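Local structure of putative uncharacterized protein PH1780 (Pyrococcus horikoshii, 2YZQ) at residues Arg2-Met7 / Val73-Thr78; Pro11-Leu16 / Pro36-Glu41; Gly42-Ile47 / Arg68-Val73. The protein is of unknown function but carries four CBS domain sequences and binds S-adenosylmethionine, which suggests a ligand-sensing role. All coordinates share one frame; numbering follows the deposited sequence.

Contact 1: Arg2-Met7 / Val73-Thr78; sequences RVKTIM and VKENDT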
ATOM      1  N   ARG A   2      11.110 -15.195   7.233  1.00 23.02           N
ATOM      2  CA  ARG A   2       9.954 -16.038   6.875  1.00 21.92           C
ATOM      3  C   ARG A   2       8.630 -15.345   7.142  1.00 18.90           C
ATOM      4  O   ARG A   2       8.526 -14.478   8.032  1.00 20.35           O
ATOM      5  CB  ARG A   2       9.993 -17.410   7.558  1.00 23.96           C
ATOM      6  CG  ARG A   2      11.125 -18.287   7.029  1.00 27.00           C
ATOM      7  CD  ARG A   2      11.101 -19.663   7.648  1.00 30.21           C
ATOM      8  NE  ARG A   2      12.405 -20.311   7.536  1.00 32.55           N
ATOM      9  CZ  ARG A   2      12.787 -21.087   6.524  1.00 34.88           C
ATOM     10  NH1 ARG A   2      11.964 -21.345   5.509  1.00 35.97           N
ATOM     11  NH2 ARG A   2      14.004 -21.623   6.533  1.00 35.34           N
ATOM     12  N   VAL A   3       7.844 -16.090   6.346  1.00 16.25           N
ATOM     13  CA  VAL A   3       6.508 -15.525   6.478  1.00 14.45           C
ATOM     14  C   VAL A   3       5.967 -15.569   7.908  1.00 15.73           C
ATOM     15  O   VAL A   3       5.373 -14.599   8.388  1.00 13.22           O
ATOM     16  CB  VAL A   3       5.526 -16.261   5.540  1.00 15.17           C
ATOM     17  CG1 VAL A   3       4.097 -15.871   5.860  1.00 14.87           C
ATOM     18  CG2 VAL A   3       5.858 -15.934   4.080  1.00 16.03           C
ATOM     19  N   LYS A   4       6.185 -16.695   8.583  1.00 14.89           N
ATOM     20  CA  LYS A   4       5.695 -16.896   9.948  1.00 16.26           C
ATOM     21  C   LYS A   4       6.034 -15.770  10.920  1.00 14.31           C
ATOM     22  O   LYS A   4       5.272 -15.487  11.844  1.00 14.04           O
ATOM     23  CB  LYS A   4       6.243 -18.216  10.502  1.00 16.35           C
ATOM     24  CG  LYS A   4       7.750 -18.213  10.708  1.00 18.79           C
ATOM     25  CD  LYS A   4       8.315 -19.625  10.803  1.00 20.92           C
ATOM     26  CE  LYS A   4       7.791 -20.367  12.020  1.00 21.42           C
ATOM     27  NZ  LYS A   4       8.305 -21.765  12.056  1.00 21.52           N
ATOM     28  N   THR A   5       7.170 -15.120  10.703  1.00 14.05           N
ATOM     29  CA  THR A   5       7.615 -14.051  11.589  1.00 14.70           C
ATOM     30  C   THR A   5       6.923 -12.714  11.359  1.00 14.07           C
ATOM     31  O   THR A   5       6.731 -11.936  12.292  1.00 16.42           O
ATOM     32  CB  THR A   5       9.135 -13.839  11.443  1.00 14.92           C
ATOM     33  OG1 THR A   5       9.807 -15.099  11.579  1.00 15.69           O
ATOM     34  CG2 THR A   5       9.647 -12.872  12.503  1.00 15.86           C
ATOM     35  N   ILE A   6       6.527 -12.461  10.120  1.00 13.59           N
ATOM     36  CA  ILE A   6       5.914 -11.187   9.770  1.00 16.07           C
ATOM     37  C   ILE A   6       4.389 -11.201   9.658  1.00 15.51           C
ATOM     38  O   ILE A   6       3.744 -10.161   9.794  1.00 17.02           O
ATOM     39  CB  ILE A   6       6.530 -10.671   8.444  1.00 15.84           C
ATOM     40  CG1 ILE A   6       8.062 -10.734   8.531  1.00 17.88           C
ATOM     41  CG2 ILE A   6       6.081  -9.244   8.154  1.00 18.12           C
ATOM     42  CD1 ILE A   6       8.658  -9.974   9.717  1.00 16.74           C
ATOM     43  N   MET A   7       3.806 -12.375   9.436  1.00 15.54           N
ATOM     44  CA  MET A   7       2.356 -12.477   9.289  1.00 15.31           C
ATOM     45  C   MET A   7       1.604 -12.227  10.590  1.00 16.33           C
ATOM     46  O   MET A   7       2.186 -12.255  11.673  1.00 16.91           O
ATOM     47  CB  MET A   7       1.975 -13.870   8.786  1.00 16.96           C
ATOM     48  CG  MET A   7       2.264 -14.969   9.807  1.00 17.52           C
ATOM     49  SD  MET A   7       1.834 -16.608   9.214  1.00 15.93           S
ATOM     50  CE  MET A   7       1.566 -17.485  10.774  1.00 18.90           C
ATOM     51  N   VAL A  73       0.603 -18.741   0.583  1.00 19.37           N
ATOM     52  CA  VAL A  73       1.921 -19.260   0.925  1.00 18.97           C
ATOM     53  C   VAL A  73       1.790 -20.028   2.231  1.00 17.97           C
ATOM     54  O   VAL A  73       0.726 -20.028   2.851  1.00 18.62           O
ATOM     55  CB  VAL A  73       2.951 -18.127   1.146  1.00 18.23           C
ATOM     56  CG1 VAL A  73       3.125 -17.317  -0.129  1.00 20.03           C
ATOM     57  CG2 VAL A  73       2.497 -17.227   2.292  1.00 18.22           C
ATOM     58  N   LYS A  74       2.871 -20.688   2.628  1.00 19.43           N
ATOM     59  CA  LYS A  74       2.911 -21.427   3.884  1.00 19.41           C
ATOM     60  C   LYS A  74       3.766 -20.591   4.832  1.00 19.24           C
ATOM     61  O   LYS A  74       4.606 -19.812   4.380  1.00 18.68           O
ATOM     62  CB  LYS A  74       3.522 -22.811   3.671  1.00 21.86           C
ATOM     63  CG  LYS A  74       2.628 -23.742   2.863  1.00 27.04           C
ATOM     64  CD  LYS A  74       3.206 -25.141   2.770  1.00 29.87           C
ATOM     65  CE  LYS A  74       2.234 -26.083   2.078  1.00 33.04           C
ATOM     66  NZ  LYS A  74       1.835 -25.576   0.734  1.00 35.46           N
ATOM     67  N   GLU A  75       3.562 -20.744   6.140  1.00 18.56           N
ATOM     68  CA  GLU A  75       4.313 -19.939   7.099  1.00 17.93           C
ATOM     69  C   GLU A  75       5.825 -20.107   7.050  1.00 17.24           C
ATOM     70  O   GLU A  75       6.556 -19.203   7.445  1.00 16.19           O
ATOM     71  CB  GLU A  75       3.818 -20.184   8.535  1.00 16.64           C
ATOM     72  CG  GLU A  75       4.214 -21.522   9.144  1.00 19.54           C
ATOM     73  CD  GLU A  75       4.018 -21.554  10.652  1.00 21.26           C
ATOM     74  OE1 GLU A  75       4.149 -22.644  11.252  1.00 24.36           O
ATOM     75  OE2 GLU A  75       3.743 -20.489  11.243  1.00 21.80           O
ATOM     76  N   ASN A  76       6.306 -21.243   6.555  1.00 16.91           N
ATOM     77  CA  ASN A  76       7.746 -21.451   6.498  1.00 18.98           C
ATOM     78  C   ASN A  76       8.370 -21.017   5.178  1.00 18.87           C
ATOM     79  O   ASN A  76       9.560 -21.235   4.939  1.00 19.47           O
ATOM     80  CB  ASN A  76       8.089 -22.910   6.812  1.00 20.19           C
ATOM     81  CG  ASN A  76       7.802 -23.270   8.261  1.00 22.08           C
ATOM     82  OD1 ASN A  76       8.256 -22.591   9.182  1.00 23.38           O
ATOM     83  ND2 ASN A  76       7.044 -24.342   8.469  1.00 24.12           N
ATOM     84  N   ASP A  77       7.562 -20.405   4.317  1.00 17.93           N
ATOM     85  CA  ASP A  77       8.078 -19.904   3.051  1.00 19.11           C
ATOM     86  C   ASP A  77       8.851 -18.621   3.343  1.00 18.75           C
ATOM     87  O   ASP A  77       8.674 -17.995   4.392  1.00 17.92           O
ATOM     88  CB  ASP A  77       6.942 -19.608   2.065  1.00 19.08           C
ATOM     89  CG  ASP A  77       6.369 -20.865   1.438  1.00 21.90           C
ATOM     90  OD1 ASP A  77       7.123 -21.849   1.283  1.00 26.60           O
ATOM     91  OD2 ASP A  77       5.172 -20.866   1.083  1.00 22.27           O
ATOM     92  N   THR A  78       9.715 -18.229   2.417  1.00 18.83           N
ATOM     93  CA  THR A  78      10.499 -17.015   2.599  1.00 19.97           C
ATOM     94  C   THR A  78       9.649 -15.792   2.288  1.00 18.63           C
ATOM     95  O   THR A  78       8.637 -15.891   1.593  1.00 19.00           O
ATOM     96  CB  THR A  78      11.707 -16.991   1.656  1.00 19.89           C
ATOM     97  OG1 THR A  78      11.243 -17.024   0.301  1.00 20.92           O
ATOM     98  CG2 THR A  78      12.612 -18.189   1.914  1.00 21.71           C
TER
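Val3 and Lys4 dock their backbone amides on carbonyls of the turn 74-77 of a CBS domain pair, where the short helix 3-6, from the first CBS sequence, meets the type I beta turn Lys74-Asp77 of the second. Val3 N donates to Asp77 O at 2.9 Å. Next to it Lys4 N reaches Glu75 O at 2.8 Å. Both amides belong to the first turn of the helix, so the beta turn supplies acceptors at its N-terminal end. The Lys4 chain then passes across Glu75, its CB 3.5 Å from Glu75 OE2, and a bend at chi3 (-64°) brings NZ into a hydrogen bond with Asn76 OD1 (3.0 Å), in the plane of that carbonyl. On the inner side Val3 CG2 lies 4.0 Å from Val73 CG2, and Val96 of strand 93-97 and Ala82 of helix 79-89 close over Val3. In the second shell, Asp77 OD2 accepts Lys74 N from above the carboxylate plane at 2.8 Å, tying the turn across its own ends, while Thr78 OG1 caps Lys81 N of the following helix. Buried just past the far end of helix 3-6, the Met7 methyl CE sits 3.7 Å from Glu75 OE2.

Contact 2: Pro11-Leu16 / Pro36-Glu41; sequences PVTITL and PVVNKE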
ATOM      1  N   PRO A  11      -6.195 -15.259  11.613  1.00 21.67           N
ATOM      2  CA  PRO A  11      -7.096 -14.241  11.075  1.00 23.44           C
ATOM      3  C   PRO A  11      -8.556 -14.647  11.215  1.00 24.74           C
ATOM      4  O   PRO A  11      -8.893 -15.831  11.144  1.00 24.21           O
ATOM      5  CB  PRO A  11      -6.673 -14.152   9.616  1.00 22.94           C
ATOM      6  CG  PRO A  11      -6.301 -15.567   9.311  1.00 22.62           C
ATOM      7  CD  PRO A  11      -5.470 -15.940  10.525  1.00 22.06           C
ATOM      8  N   VAL A  12      -9.421 -13.663  11.428  1.00 26.06           N
ATOM      9  CA  VAL A  12     -10.840 -13.941  11.528  1.00 28.17           C
ATOM     10  C   VAL A  12     -11.275 -14.255  10.102  1.00 27.02           C
ATOM     11  O   VAL A  12     -10.917 -13.540   9.164  1.00 27.17           O
ATOM     12  CB  VAL A  12     -11.621 -12.724  12.067  1.00 29.87           C
ATOM     13  CG1 VAL A  12     -11.390 -12.583  13.563  1.00 30.78           C
ATOM     14  CG2 VAL A  12     -11.171 -11.461  11.356  1.00 31.83           C
ATOM     15  N   THR A  13     -12.019 -15.340   9.938  1.00 26.45           N
ATOM     16  CA  THR A  13     -12.474 -15.747   8.617  1.00 26.19           C
ATOM     17  C   THR A  13     -13.990 -15.780   8.553  1.00 25.07           C
ATOM     18  O   THR A  13     -14.672 -15.605   9.562  1.00 25.66           O
ATOM     19  CB  THR A  13     -11.959 -17.153   8.263  1.00 26.53           C
ATOM     20  OG1 THR A  13     -12.538 -18.106   9.160  1.00 26.27           O
ATOM     21  CG2 THR A  13     -10.441 -17.212   8.374  1.00 26.52           C
ATOM     22  N   ILE A  14     -14.512 -16.003   7.355  1.00 25.29           N
ATOM     23  CA  ILE A  14     -15.949 -16.085   7.160  1.00 26.94           C
ATOM     24  C   ILE A  14     -16.264 -17.367   6.412  1.00 25.58           C
ATOM     25  O   ILE A  14     -15.700 -17.639   5.354  1.00 24.37           O
ATOM     26  CB  ILE A  14     -16.489 -14.883   6.356  1.00 27.99           C
ATOM     27  CG1 ILE A  14     -16.264 -13.591   7.144  1.00 29.73           C
ATOM     28  CG2 ILE A  14     -17.969 -15.080   6.059  1.00 28.65           C
ATOM     29  CD1 ILE A  14     -16.846 -12.355   6.485  1.00 31.82           C
ATOM     30  N   THR A  15     -17.164 -18.161   6.978  1.00 27.89           N
ATOM     31  CA  THR A  15     -17.555 -19.421   6.366  1.00 29.39           C
ATOM     32  C   THR A  15     -18.814 -19.244   5.531  1.00 30.98           C
ATOM     33  O   THR A  15     -19.796 -18.658   5.988  1.00 31.50           O
ATOM     34  CB  THR A  15     -17.826 -20.495   7.436  1.00 29.28           C
ATOM     35  OG1 THR A  15     -16.634 -20.722   8.198  1.00 29.13           O
ATOM     36  CG2 THR A  15     -18.267 -21.799   6.782  1.00 29.59           C
ATOM     37  N   LEU A  16     -18.772 -19.746   4.303  1.00 32.83           N
ATOM     38  CA  LEU A  16     -19.913 -19.668   3.402  1.00 35.15           C
ATOM     39  C   LEU A  16     -20.800 -20.878   3.677  1.00 37.00           C
ATOM     40  O   LEU A  16     -20.311 -21.930   4.088  1.00 37.52           O
ATOM     41  CB  LEU A  16     -19.443 -19.698   1.947  1.00 35.37           C
ATOM     42  CG  LEU A  16     -18.464 -18.604   1.510  1.00 35.32           C
ATOM     43  CD1 LEU A  16     -18.024 -18.855   0.075  1.00 35.76           C
ATOM     44  CD2 LEU A  16     -19.128 -17.241   1.645  1.00 34.94           C
ATOM     45  N   PRO A  36     -10.475 -13.722   5.104  1.00 26.45           N
ATOM     46  CA  PRO A  36     -10.253 -14.898   4.258  1.00 23.97           C
ATOM     47  C   PRO A  36     -11.575 -15.668   4.260  1.00 23.75           C
ATOM     48  O   PRO A  36     -12.279 -15.680   5.270  1.00 23.36           O
ATOM     49  CB  PRO A  36      -9.152 -15.657   4.997  1.00 23.91           C
ATOM     50  CG  PRO A  36      -8.404 -14.564   5.705  1.00 25.58           C
ATOM     51  CD  PRO A  36      -9.523 -13.693   6.226  1.00 24.95           C
ATOM     52  N   VAL A  37     -11.918 -16.289   3.137  1.00 22.50           N
ATOM     53  CA  VAL A  37     -13.163 -17.048   3.039  1.00 23.17           C
ATOM     54  C   VAL A  37     -12.872 -18.542   2.991  1.00 20.18           C
ATOM     55  O   VAL A  37     -12.031 -18.995   2.215  1.00 20.08           O
ATOM     56  CB  VAL A  37     -13.957 -16.659   1.774  1.00 23.72           C
ATOM     57  CG1 VAL A  37     -15.259 -17.449   1.713  1.00 25.30           C
ATOM     58  CG2 VAL A  37     -14.242 -15.173   1.781  1.00 26.65           C
ATOM     59  N   VAL A  38     -13.585 -19.301   3.816  1.00 21.74           N
ATOM     60  CA  VAL A  38     -13.395 -20.745   3.884  1.00 19.55           C
ATOM     61  C   VAL A  38     -14.703 -21.519   3.745  1.00 20.32           C
ATOM     62  O   VAL A  38     -15.791 -20.959   3.902  1.00 20.47           O
ATOM     63  CB  VAL A  38     -12.754 -21.148   5.229  1.00 19.18           C
ATOM     64  CG1 VAL A  38     -11.408 -20.448   5.397  1.00 18.61           C
ATOM     65  CG2 VAL A  38     -13.687 -20.787   6.373  1.00 18.24           C
ATOM     66  N   ASN A  39     -14.590 -22.807   3.447  1.00 19.92           N
ATOM     67  CA  ASN A  39     -15.773 -23.648   3.327  1.00 20.30           C
ATOM     68  C   ASN A  39     -16.021 -24.339   4.664  1.00 20.94           C
ATOM     69  O   ASN A  39     -15.333 -24.061   5.648  1.00 19.29           O
ATOM     70  CB  ASN A  39     -15.613 -24.686   2.205  1.00 19.10           C
ATOM     71  CG  ASN A  39     -14.380 -25.554   2.364  1.00 17.17           C
ATOM     72  OD1 ASN A  39     -13.880 -25.758   3.469  1.00 17.75           O
ATOM     73  ND2 ASN A  39     -13.894 -26.091   1.250  1.00 20.17           N
ATOM     74  N   LYS A  40     -17.000 -25.236   4.706  1.00 20.46           N
ATOM     75  CA  LYS A  40     -17.325 -25.928   5.945  1.00 22.42           C
ATOM     76  C   LYS A  40     -16.114 -26.619   6.563  1.00 21.30           C
ATOM     77  O   LYS A  40     -15.913 -26.549   7.774  1.00 22.50           O
ATOM     78  CB  LYS A  40     -18.443 -26.950   5.709  1.00 23.35           C
ATOM     79  CG  LYS A  40     -18.899 -27.670   6.971  1.00 28.26           C
ATOM     80  CD  LYS A  40     -19.405 -26.689   8.021  1.00 30.02           C
ATOM     81  CE  LYS A  40     -19.905 -27.410   9.268  1.00 32.68           C
ATOM     82  NZ  LYS A  40     -21.078 -28.286   8.983  1.00 32.20           N
ATOM     83  N   GLU A  41     -15.314 -27.280   5.732  1.00 20.72           N
ATOM     84  CA  GLU A  41     -14.116 -27.974   6.198  1.00 20.74           C
ATOM     85  C   GLU A  41     -13.088 -26.984   6.742  1.00 21.39           C
ATOM     86  O   GLU A  41     -12.178 -27.363   7.475  1.00 22.90           O
ATOM     87  CB  GLU A  41     -13.483 -28.775   5.058  1.00 22.42           C
ATOM     88  CG  GLU A  41     -14.220 -30.049   4.678  1.00 25.17           C
ATOM     89  CD  GLU A  41     -14.211 -31.080   5.791  1.00 26.34           C
ATOM     90  OE1 GLU A  41     -13.120 -31.367   6.330  1.00 28.83           O
ATOM     91  OE2 GLU A  41     -15.293 -31.608   6.121  1.00 26.95           O
TER
HETATM   92  O   HOH W   1     -15.399 -23.329   8.375  1.00 25.73           O
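Thr15 and Val38 form one of two parallel bridges between strands 14-15 and 34-38, the other joining Ile14 to Val37. Both strands belong to the first CBS domain sequence, and their pairing makes up part of its small beta sheet. Three backbone bonds alternate along the pair: Ile14 N to Pro36 O (3.1 Å), Val38 N to Ile14 O and Leu16 N to Val38 O. The strand from Ile14 thus gives, takes and gives again, the pattern expected of parallel pairing.

The side chain of Thr15 can be followed outward from the strand. Its CB stands 4.1 Å from Val38 O. From there the two branches part: CG2, anti to the backbone N, runs beside the carbonyl of Asn39 at 3.9 Å from its O, while OG1 lies beside the backbone N and passes 3.5 Å from Val38 CG2. OG1 is also hydrogen-bonded to a water (2.9 Å), which in turn donates to Asn39 O (2.8 Å), so a single solvent molecule links the hydroxyl to the chain beyond the strand. On the face of Ile14 and Val37, Leu16 crosses Val37 at about a right angle, its CG only 3.4 Å from Val37 CG1, tighter than usual van der Waals contact. At the other end Pro11 CG lies 4.3 Å from Pro36 CG, and both residues touch Ile106 of strand 103-108.

Strand 44-49 pairs with strand 34-38 on its other edge, placing the latter in the middle of this three-stranded sheet. The chemistry is therefore mixed: backbone bonds set the register, Val37 packs against Leu16 on one face, and on the other Val38 lies beside the exposed Thr15, whose hydroxyl is served by a water.

Contact 3: Gly42-Ile47 / Arg68-Val73; sequences GKLVGI and RDVPVV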
ATOM      1  N   GLY A  42     -13.230 -25.714   6.375  1.00 19.88           N
ATOM      2  CA  GLY A  42     -12.297 -24.709   6.850  1.00 20.37           C
ATOM      3  C   GLY A  42     -11.167 -24.411   5.880  1.00 19.71           C
ATOM      4  O   GLY A  42     -10.229 -23.687   6.217  1.00 19.25           O
ATOM      5  N   LYS A  43     -11.246 -24.968   4.677  1.00 19.98           N
ATOM      6  CA  LYS A  43     -10.215 -24.738   3.672  1.00 21.09           C
ATOM      7  C   LYS A  43     -10.439 -23.390   2.995  1.00 20.72           C
ATOM      8  O   LYS A  43     -11.576 -22.962   2.806  1.00 19.25           O
ATOM      9  CB  LYS A  43     -10.234 -25.848   2.619  1.00 24.28           C
ATOM     10  CG  LYS A  43     -10.010 -27.241   3.185  1.00 28.75           C
ATOM     11  CD  LYS A  43      -9.864 -28.265   2.075  1.00 32.12           C
ATOM     12  CE  LYS A  43      -9.661 -29.663   2.636  1.00 34.58           C
ATOM     13  NZ  LYS A  43     -10.819 -30.100   3.463  1.00 38.04           N
ATOM     14  N   LEU A  44      -9.348 -22.725   2.635  1.00 19.83           N
ATOM     15  CA  LEU A  44      -9.427 -21.426   1.977  1.00 20.65           C
ATOM     16  C   LEU A  44     -10.048 -21.548   0.590  1.00 20.65           C
ATOM     17  O   LEU A  44      -9.656 -22.406  -0.203  1.00 20.25           O
ATOM     18  CB  LEU A  44      -8.030 -20.815   1.853  1.00 19.33           C
ATOM     19  CG  LEU A  44      -7.935 -19.421   1.221  1.00 19.57           C
ATOM     20  CD1 LEU A  44      -8.534 -18.377   2.150  1.00 19.27           C
ATOM     21  CD2 LEU A  44      -6.478 -19.108   0.932  1.00 20.50           C
ATOM     22  N   VAL A  45     -11.016 -20.685   0.302  1.00 22.93           N
ATOM     23  CA  VAL A  45     -11.670 -20.684  -0.999  1.00 25.63           C
ATOM     24  C   VAL A  45     -11.630 -19.291  -1.624  1.00 26.90           C
ATOM     25  O   VAL A  45     -12.089 -19.097  -2.749  1.00 28.08           O
ATOM     26  CB  VAL A  45     -13.141 -21.165  -0.900  1.00 26.07           C
ATOM     27  CG1 VAL A  45     -13.174 -22.617  -0.441  1.00 27.24           C
ATOM     28  CG2 VAL A  45     -13.921 -20.289   0.063  1.00 26.59           C
ATOM     29  N   GLY A  46     -11.070 -18.327  -0.896  1.00 26.53           N
ATOM     30  CA  GLY A  46     -10.974 -16.971  -1.417  1.00 27.82           C
ATOM     31  C   GLY A  46     -10.889 -15.901  -0.344  1.00 29.22           C
ATOM     32  O   GLY A  46     -10.671 -16.199   0.829  1.00 28.04           O
ATOM     33  N   ILE A  47     -11.047 -14.645  -0.749  1.00 29.66           N
ATOM     34  CA  ILE A  47     -10.998 -13.533   0.190  1.00 31.26           C
ATOM     35  C   ILE A  47     -12.053 -12.498  -0.182  1.00 31.27           C
ATOM     36  O   ILE A  47     -12.370 -12.317  -1.357  1.00 31.73           O
ATOM     37  CB  ILE A  47      -9.602 -12.863   0.197  1.00 32.36           C
ATOM     38  CG1 ILE A  47      -9.482 -11.915   1.391  1.00 33.34           C
ATOM     39  CG2 ILE A  47      -9.386 -12.089  -1.094  1.00 33.36           C
ATOM     40  CD1 ILE A  47      -8.078 -11.386   1.613  1.00 34.85           C
ATOM     41  N   ARG A  68     -11.551 -15.716  -5.932  1.00 48.27           N
ATOM     42  CA  ARG A  68     -10.921 -17.014  -5.717  1.00 48.62           C
ATOM     43  C   ARG A  68      -9.416 -17.048  -5.961  1.00 47.04           C
ATOM     44  O   ARG A  68      -8.681 -17.714  -5.234  1.00 46.96           O
ATOM     45  CB  ARG A  68     -11.590 -18.072  -6.600  1.00 51.10           C
ATOM     46  CG  ARG A  68     -11.280 -17.929  -8.084  1.00 54.87           C
ATOM     47  CD  ARG A  68     -11.962 -19.010  -8.910  1.00 58.36           C
ATOM     48  NE  ARG A  68     -13.412 -18.841  -8.958  1.00 61.17           N
ATOM     49  CZ  ARG A  68     -14.025 -17.794  -9.504  1.00 62.38           C
ATOM     50  NH1 ARG A  68     -13.314 -16.817 -10.051  1.00 63.35           N
ATOM     51  NH2 ARG A  68     -15.349 -17.726  -9.505  1.00 63.74           N
ATOM     52  N   ASP A  69      -8.961 -16.339  -6.987  1.00 45.50           N
ATOM     53  CA  ASP A  69      -7.542 -16.319  -7.324  1.00 43.73           C
ATOM     54  C   ASP A  69      -6.738 -15.386  -6.424  1.00 40.94           C
ATOM     55  O   ASP A  69      -6.344 -14.298  -6.840  1.00 41.07           O
ATOM     56  CB  ASP A  69      -7.359 -15.909  -8.789  1.00 46.27           C
ATOM     57  CG  ASP A  69      -5.920 -16.035  -9.254  1.00 48.02           C
ATOM     58  OD1 ASP A  69      -5.377 -17.160  -9.211  1.00 48.92           O
ATOM     59  OD2 ASP A  69      -5.333 -15.011  -9.664  1.00 50.14           O
ATOM     60  N   VAL A  70      -6.498 -15.821  -5.191  1.00 38.05           N
ATOM     61  CA  VAL A  70      -5.733 -15.029  -4.233  1.00 34.33           C
ATOM     62  C   VAL A  70      -4.395 -15.703  -3.938  1.00 31.39           C
ATOM     63  O   VAL A  70      -4.315 -16.927  -3.841  1.00 30.49           O
ATOM     64  CB  VAL A  70      -6.499 -14.852  -2.904  1.00 35.14           C
ATOM     65  CG1 VAL A  70      -7.832 -14.170  -3.164  1.00 35.20           C
ATOM     66  CG2 VAL A  70      -6.709 -16.203  -2.238  1.00 35.69           C
ATOM     67  N   PRO A  71      -3.324 -14.909  -3.794  1.00 28.93           N
ATOM     68  CA  PRO A  71      -2.002 -15.475  -3.509  1.00 26.57           C
ATOM     69  C   PRO A  71      -1.947 -16.162  -2.146  1.00 24.62           C
ATOM     70  O   PRO A  71      -2.452 -15.632  -1.154  1.00 22.43           O
ATOM     71  CB  PRO A  71      -1.083 -14.259  -3.594  1.00 28.14           C
ATOM     72  CG  PRO A  71      -1.967 -13.140  -3.150  1.00 29.58           C
ATOM     73  CD  PRO A  71      -3.260 -13.440  -3.869  1.00 28.86           C
ATOM     74  N   VAL A  72      -1.343 -17.344  -2.110  1.00 23.36           N
ATOM     75  CA  VAL A  72      -1.223 -18.106  -0.870  1.00 22.36           C
ATOM     76  C   VAL A  72       0.188 -18.644  -0.676  1.00 21.71           C
ATOM     77  O   VAL A  72       0.887 -18.961  -1.641  1.00 21.50           O
ATOM     78  CB  VAL A  72      -2.205 -19.302  -0.841  1.00 24.24           C
ATOM     79  CG1 VAL A  72      -3.634 -18.806  -0.951  1.00 24.89           C
ATOM     80  CG2 VAL A  72      -1.884 -20.265  -1.968  1.00 26.01           C
ATOM     81  N   VAL A  73       0.603 -18.741   0.583  1.00 19.37           N
ATOM     82  CA  VAL A  73       1.921 -19.260   0.925  1.00 18.97           C
ATOM     83  C   VAL A  73       1.790 -20.028   2.231  1.00 17.97           C
ATOM     84  O   VAL A  73       0.726 -20.028   2.851  1.00 18.62           O
ATOM     85  CB  VAL A  73       2.951 -18.127   1.146  1.00 18.23           C
ATOM     86  CG1 VAL A  73       3.125 -17.317  -0.129  1.00 20.03           C
ATOM     87  CG2 VAL A  73       2.497 -17.227   2.292  1.00 18.22           C
TER
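Leu44 and Val72 point at each other tip to tip, bringing an edge strand of one CBS sequence against the start of strand 72-74 of the next and the loop before it. The segments 44-47 and 68-72 run 111° apart, and apolar side chains make the join. Leu44 holds CG anti to its backbone N (chi1 -178°), which sends CD2 to 3.4 Å from Val72 CG1; the same methyl is 4.3 Å from Val70 CG2. Val70 turns CG2 to Leu44 and CG1 to Ile47, whose side chain it crosses at a slant. Between Leu44 and Ile47 the strand carries a classic beta bulge, in which Val45 and Gly46 both face Val37 of strand 34-38. The side chain of Val45 points away from the 68-73 segment and rests on Val37, while Gly46 comes close enough to Arg68 for their CA atoms to lie 4.3 Å apart. The backbone angles of Gly46 (155/-168°) lie in a region that glycine readily takes. Strand 93-97 covers the cluster from beyond: Leu44 touches Val95 and Val97, and Ile47 touches Arg93. The tightest approach is between methyl groups, Ile47 CG2 and Val70 CG1, 3.3 Å apart.

How the contacts relate
The three contacts follow the chain through the first two CBS sequences. Contacts 2 and 3 are neighbours, with centres about 10 Å apart, because strands 34-38 and 44-49 pair in one sheet: Val37 probably bonds through its N to Gly46 O (2.6 Å) and through its O to Val45 N (2.7 Å) at the bulge. Contact 1 lies farther off, its centre about 16 Å from that of contact 3 and about 20 Å from that of contact 2. Val73 and strand 72-74 connect it to contact 3. None of the three lies at the S-adenosylmethionine pocket, whose residues fall between 158 and 256, in the later half of the chain.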